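Local atomic coordinates of glutathione s-transferase I (Zea mays, PDB entry 1AXD), a protein that conjugates glutathione to electrophilic compounds as a glutathione transferase, a reaction by which maize detoxifies herbicides. Residues Lys140-Tyr145 / Ala180-Ala185; Cys173-Pro178 / His188-Trp193. All blocks are in the same frame, centred on the assembly; numbering follows the deposited sequence.

How the contacts relate
Contacts 1 and 2 lie side by side in the all-helical C-terminal domain of the glutathione transferase, their centres about 9 Å apart. Along the chain their segments alternate: 140-145 on helix 128-151, then 173-178, running from helix 168-174 into a turn, then 180-185 in the following loop, and last 188-193 on helix 187-198. That loop ties the two together, since it packs on helix 128-151 in contact 1 and bridges the segments of contact 2. The two contacts also touch directly: Ala180 rests on Phe175, Asp184 touches the chain of Lys190, and Tyr145 meets Val189. Together they pack the turn-rich connection between helices 168-174 and 187-198 against its neighbours.

Contact 1. Residues Lys140-Tyr145 / Ala180-Ala185; sequences KVLEVY and ASVLDA
Val182 is the first residue of 180-185 to reach the helix, and it does so with both methyls. Val182 CG1 lies 4.0 Å from Leu142 CD1, and Val182 CG2 stands at almost the same distance from that methyl, 4.1 Å, so the leucine end is received by the fork of the valine. With CG1 set between the backbone N and the carbonyl carbon (chi1 75°), CG2 falls anti to the N, which presents both branches to the leucine. Leu183 comes next. Its CB does not aim at the helix, but the end of the side chain comes nearer, Leu183 CD2 lying 4.2 Å from Leu142 CD2 and about equally near Leu142 CD1. All of this is apolar packing, and Leu142 and Leu183 are buried. Tyr186 of the loop and Tyr105 of helix 88-122 also touch Leu142, while Leu183 reaches on to Val189 and Trp193 of helix 187-198. Backbone bonds hold the helix-like turns of the segment: Leu183 N to Ala180 O at 3.3 Å, then weak ones from Asp184 N and Ala185 N. Here one helix leucine meets an interhelical loop in the helical bundle that forms the C-terminal domain of glutathione transferases.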
loop_
_atom_site.group_PDB
_atom_site.type_symbol
_atom_site.label_atom_id
_atom_site.label_comp_id
_atom_site.label_asym_id
_atom_site.label_seq_id
_atom_site.Cartn_x
_atom_site.Cartn_y
_atom_site.Cartn_z
ATOM N N LYS A 140 -2.766 14.315 13.794
ATOM C CA LYS A 140 -2.764 13.139 14.641
ATOM C C LYS A 140 -1.688 12.162 14.207
ATOM O O LYS A 140 -1.146 11.458 15.048
ATOM C CB LYS A 140 -4.139 12.479 14.623
ATOM C CG LYS A 140 -5.307 13.471 14.615
ATOM C CD LYS A 140 -5.113 14.617 15.621
ATOM C CE LYS A 140 -6.105 15.770 15.375
ATOM N NZ LYS A 140 -5.820 17.001 16.192
ATOM N N VAL A 141 -1.368 12.132 12.914
ATOM C CA VAL A 141 -0.333 11.240 12.401
ATOM C C VAL A 141 1.018 11.729 12.828
ATOM O O VAL A 141 1.867 10.919 13.181
ATOM C CB VAL A 141 -0.337 11.166 10.854
ATOM C CG1 VAL A 141 0.834 10.294 10.366
ATOM C CG2 VAL A 141 -1.677 10.617 10.332
ATOM N N LEU A 142 1.247 13.036 12.753
ATOM C CA LEU A 142 2.535 13.601 13.142
ATOM C C LEU A 142 2.823 13.396 14.613
ATOM O O LEU A 142 3.974 13.242 14.963
ATOM C CB LEU A 142 2.640 15.076 12.738
ATOM C CG LEU A 142 2.703 15.376 11.232
ATOM C CD1 LEU A 142 2.650 16.893 10.997
ATOM C CD2 LEU A 142 3.981 14.780 10.606
ATOM N N GLU A 143 1.802 13.380 15.464
ATOM C CA GLU A 143 2.004 13.126 16.896
ATOM C C GLU A 143 2.646 11.738 17.092
ATOM O O GLU A 143 3.500 11.582 17.957
ATOM C CB GLU A 143 0.672 13.172 17.652
ATOM C CG GLU A 143 0.131 14.571 17.896
ATOM C CD GLU A 143 -1.184 14.583 18.689
ATOM O OE1 GLU A 143 -1.367 13.719 19.580
ATOM O OE2 GLU A 143 -2.037 15.465 18.424
ATOM N N VAL A 144 2.210 10.756 16.301
ATOM C CA VAL A 144 2.735 9.390 16.352
ATOM C C VAL A 144 4.135 9.363 15.833
ATOM O O VAL A 144 4.979 8.715 16.429
ATOM C CB VAL A 144 1.884 8.438 15.516
ATOM C CG1 VAL A 144 2.560 7.062 15.431
ATOM C CG2 VAL A 144 0.484 8.319 16.127
ATOM N N TYR A 145 4.371 10.016 14.698
ATOM C CA TYR A 145 5.708 10.086 14.131
ATOM C C TYR A 145 6.627 10.727 15.127
ATOM O O TYR A 145 7.758 10.302 15.252
ATOM C CB TYR A 145 5.715 10.889 12.826
ATOM C CG TYR A 145 5.374 10.086 11.587
ATOM C CD1 TYR A 145 4.220 9.308 11.528
ATOM C CD2 TYR A 145 6.207 10.112 10.472
ATOM C CE1 TYR A 145 3.900 8.576 10.384
ATOM C CE2 TYR A 145 5.900 9.386 9.320
ATOM C CZ TYR A 145 4.744 8.615 9.280
ATOM O OH TYR A 145 4.442 7.881 8.147
ATOM N N ALA A 180 4.516 24.213 5.759
ATOM C CA ALA A 180 5.692 23.504 6.234
ATOM C C ALA A 180 5.873 23.793 7.693
ATOM O O ALA A 180 6.625 23.100 8.351
ATOM C CB ALA A 180 6.916 23.926 5.426
ATOM N N SER A 181 5.162 24.795 8.199
ATOM C CA SER A 181 5.226 25.199 9.606
ATOM C C SER A 181 4.561 24.222 10.529
ATOM O O SER A 181 4.638 24.397 11.735
ATOM C CB SER A 181 4.595 26.582 9.780
ATOM O OG SER A 181 3.292 26.608 9.227
ATOM N N VAL A 182 3.896 23.212 9.976
ATOM C CA VAL A 182 3.236 22.202 10.798
ATOM C C VAL A 182 4.276 21.261 11.357
ATOM O O VAL A 182 4.080 20.726 12.429
ATOM C CB VAL A 182 2.116 21.428 10.005
ATOM C CG1 VAL A 182 2.716 20.411 9.010
ATOM C CG2 VAL A 182 1.157 20.730 10.983
ATOM N N LEU A 183 5.405 21.121 10.670
ATOM C CA LEU A 183 6.478 20.242 11.128
ATOM C C LEU A 183 7.235 20.852 12.276
ATOM O O LEU A 183 7.878 20.127 13.022
ATOM C CB LEU A 183 7.454 19.943 9.990
ATOM C CG LEU A 183 6.880 19.312 8.725
ATOM C CD1 LEU A 183 7.987 19.204 7.665
ATOM C CD2 LEU A 183 6.278 17.936 9.048
ATOM N N ASP A 184 7.177 22.173 12.417
ATOM C CA ASP A 184 7.889 22.840 13.501
ATOM C C ASP A 184 7.337 22.439 14.838
ATOM O O ASP A 184 8.047 22.536 15.825
ATOM C CB ASP A 184 7.840 24.368 13.347
ATOM C CG ASP A 184 8.712 24.884 12.201
ATOM O OD1 ASP A 184 9.922 24.571 12.156
ATOM O OD2 ASP A 184 8.188 25.625 11.349
ATOM N N ALA A 185 6.091 21.969 14.878
ATOM C CA ALA A 185 5.474 21.558 16.135
ATOM C C ALA A 185 5.945 20.209 16.567
ATOM O O ALA A 185 5.638 19.795 17.674
ATOM C CB ALA A 185 3.948 21.596 16.012
#

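Contact 2. Residues Cys173-Pro178 / His188-Trp193; sequences CLFATP and HVKAWW
An edge-to-face aromatic pair, Phe175 with Trp193, joins the turn at the C-terminal part of helix 168-174 to helix 187-198 in the C-terminal helical domain. The indole turns its pyrrole edge to the phenyl face, with the five-membered ring and the phenyl ring 4.6 Å apart between centroids and their planes at 69°. Trp193 NE1 stands over the middle of the Phe175 ring, nearest to Phe175 CD1 at 3.5 Å, and Trp193 CD1 follows at 3.8 Å from Phe175 CE1. The indole extends from its helix with CG anti to the backbone N (chi1 175°), which carries NE1 across to the phenylalanine. Val168, Thr171 and Leu172 of helix 168-174 also pack on Trp193. Lys190, one turn earlier, folds its aliphatic chain in beside the pair, its CE 4.3 Å from Phe175 CE1, while its NZ bonds to Ser194 OG. Phe175 rides on a type I beta turn from Leu174 to Thr177, where Leu174 O accepts both Thr177 N and, at 2.9 Å, Thr177 OG1. Were Phe175 an alanine, Trp193 NE1 would probably lose the aromatic face it stands over, and a gap is likely to open beside the lysine chain. With NE1 over the centre of the phenyl, its N-H could point into the pi cloud, so a weak polar attraction probably supplements the apolar packing.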
loop_
_atom_site.group_PDB
_atom_site.type_symbol
_atom_site.label_atom_id
_atom_site.label_comp_id
_atom_site.label_asym_id
_atom_site.label_seq_id
_atom_site.Cartn_x
_atom_site.Cartn_y
_atom_site.Cartn_z
ATOM N N CYS A 173 7.056 18.578 -1.463
ATOM C CA CYS A 173 5.976 19.422 -1.951
ATOM C C CYS A 173 5.409 20.200 -0.825
ATOM O O CYS A 173 5.230 21.394 -0.959
ATOM C CB CYS A 173 4.881 18.588 -2.603
ATOM S SG CYS A 173 5.274 18.016 -4.248
ATOM N N LEU A 174 5.129 19.542 0.293
ATOM C CA LEU A 174 4.589 20.230 1.462
ATOM C C LEU A 174 5.529 21.368 1.852
ATOM O O LEU A 174 5.068 22.467 2.131
ATOM C CB LEU A 174 4.444 19.245 2.628
ATOM C CG LEU A 174 4.038 19.827 3.983
ATOM C CD1 LEU A 174 2.607 20.391 3.897
ATOM C CD2 LEU A 174 4.149 18.738 5.067
ATOM N N PHE A 175 6.833 21.109 1.785
ATOM C CA PHE A 175 7.852 22.086 2.141
ATOM C C PHE A 175 7.945 23.263 1.199
ATOM O O PHE A 175 8.719 24.166 1.458
ATOM C CB PHE A 175 9.210 21.397 2.263
ATOM C CG PHE A 175 10.007 21.856 3.438
ATOM C CD1 PHE A 175 9.509 21.709 4.730
ATOM C CD2 PHE A 175 11.250 22.456 3.260
ATOM C CE1 PHE A 175 10.231 22.153 5.838
ATOM C CE2 PHE A 175 11.991 22.909 4.360
ATOM C CZ PHE A 175 11.476 22.754 5.654
ATOM N N ALA A 176 7.214 23.248 0.093
ATOM C CA ALA A 176 7.245 24.375 -0.834
ATOM C C ALA A 176 6.100 25.305 -0.536
ATOM O O ALA A 176 6.005 26.347 -1.162
ATOM C CB ALA A 176 7.188 23.881 -2.290
ATOM N N THR A 177 5.248 24.946 0.420
ATOM C CA THR A 177 4.096 25.766 0.764
ATOM C C THR A 177 4.189 26.301 2.167
ATOM O O THR A 177 5.014 25.831 2.940
ATOM C CB THR A 177 2.792 24.964 0.607
ATOM O OG1 THR A 177 2.657 24.042 1.697
ATOM C CG2 THR A 177 2.808 24.191 -0.723
ATOM N N PRO A 178 3.328 27.269 2.531
ATOM C CA PRO A 178 3.363 27.836 3.882
ATOM C C PRO A 178 3.005 26.847 4.968
ATOM O O PRO A 178 3.207 27.150 6.130
ATOM C CB PRO A 178 2.348 28.979 3.796
ATOM C CG PRO A 178 1.374 28.485 2.787
ATOM C CD PRO A 178 2.286 27.928 1.725
ATOM N N HIS A 188 11.293 16.277 16.556
ATOM C CA HIS A 188 11.931 15.070 16.024
ATOM C C HIS A 188 11.611 14.773 14.576
ATOM O O HIS A 188 12.487 14.305 13.865
ATOM C CB HIS A 188 11.629 13.881 16.923
ATOM C CG HIS A 188 12.278 13.980 18.264
ATOM N ND1 HIS A 188 11.583 14.301 19.410
ATOM C CD2 HIS A 188 13.567 13.807 18.642
ATOM C CE1 HIS A 188 12.416 14.317 20.437
ATOM N NE2 HIS A 188 13.626 14.021 19.997
ATOM N N VAL A 189 10.380 15.054 14.140
ATOM C CA VAL A 189 10.003 14.849 12.742
ATOM C C VAL A 189 10.773 15.890 11.949
ATOM O O VAL A 189 11.323 15.562 10.905
ATOM C CB VAL A 189 8.472 15.026 12.512
ATOM C CG1 VAL A 189 8.117 14.796 11.040
ATOM C CG2 VAL A 189 7.681 14.051 13.400
ATOM N N LYS A 190 10.879 17.106 12.498
ATOM C CA LYS A 190 11.604 18.212 11.864
ATOM C C LYS A 190 13.058 17.882 11.679
ATOM O O LYS A 190 13.571 18.022 10.578
ATOM C CB LYS A 190 11.473 19.485 12.695
ATOM C CG LYS A 190 12.270 20.677 12.163
ATOM C CD LYS A 190 11.575 21.418 11.018
ATOM C CE LYS A 190 11.743 20.735 9.659
ATOM N NZ LYS A 190 13.157 20.698 9.167
ATOM N N ALA A 191 13.719 17.450 12.747
ATOM C CA ALA A 191 15.132 17.080 12.680
ATOM C C ALA A 191 15.304 16.004 11.650
ATOM O O ALA A 191 16.170 16.114 10.797
ATOM C CB ALA A 191 15.607 16.605 14.062
ATOM N N TRP A 192 14.464 14.979 11.741
ATOM C CA TRP A 192 14.437 13.839 10.823
ATOM C C TRP A 192 14.358 14.294 9.375
ATOM O O TRP A 192 15.120 13.808 8.549
ATOM C CB TRP A 192 13.221 12.967 11.178
ATOM C CG TRP A 192 12.845 11.929 10.172
ATOM C CD1 TRP A 192 13.510 10.770 9.898
ATOM C CD2 TRP A 192 11.683 11.935 9.337
ATOM N NE1 TRP A 192 12.833 10.053 8.947
ATOM C CE2 TRP A 192 11.707 10.745 8.584
ATOM C CE3 TRP A 192 10.618 12.831 9.157
ATOM C CZ2 TRP A 192 10.706 10.423 7.660
ATOM C CZ3 TRP A 192 9.626 12.514 8.247
ATOM C CH2 TRP A 192 9.675 11.319 7.510
ATOM N N TRP A 193 13.445 15.215 9.084
ATOM C CA TRP A 193 13.272 15.744 7.738
ATOM C C TRP A 193 14.487 16.516 7.276
ATOM O O TRP A 193 14.780 16.513 6.093
ATOM C CB TRP A 193 12.030 16.633 7.685
ATOM C CG TRP A 193 11.835 17.306 6.373
ATOM C CD1 TRP A 193 11.695 18.639 6.153
ATOM C CD2 TRP A 193 11.816 16.678 5.086
ATOM N NE1 TRP A 193 11.602 18.886 4.807
ATOM C CE2 TRP A 193 11.674 17.699 4.128
ATOM C CE3 TRP A 193 11.909 15.348 4.649
ATOM C CZ2 TRP A 193 11.628 17.437 2.759
ATOM C CZ3 TRP A 193 11.862 15.089 3.286
ATOM C CH2 TRP A 193 11.725 16.129 2.359
#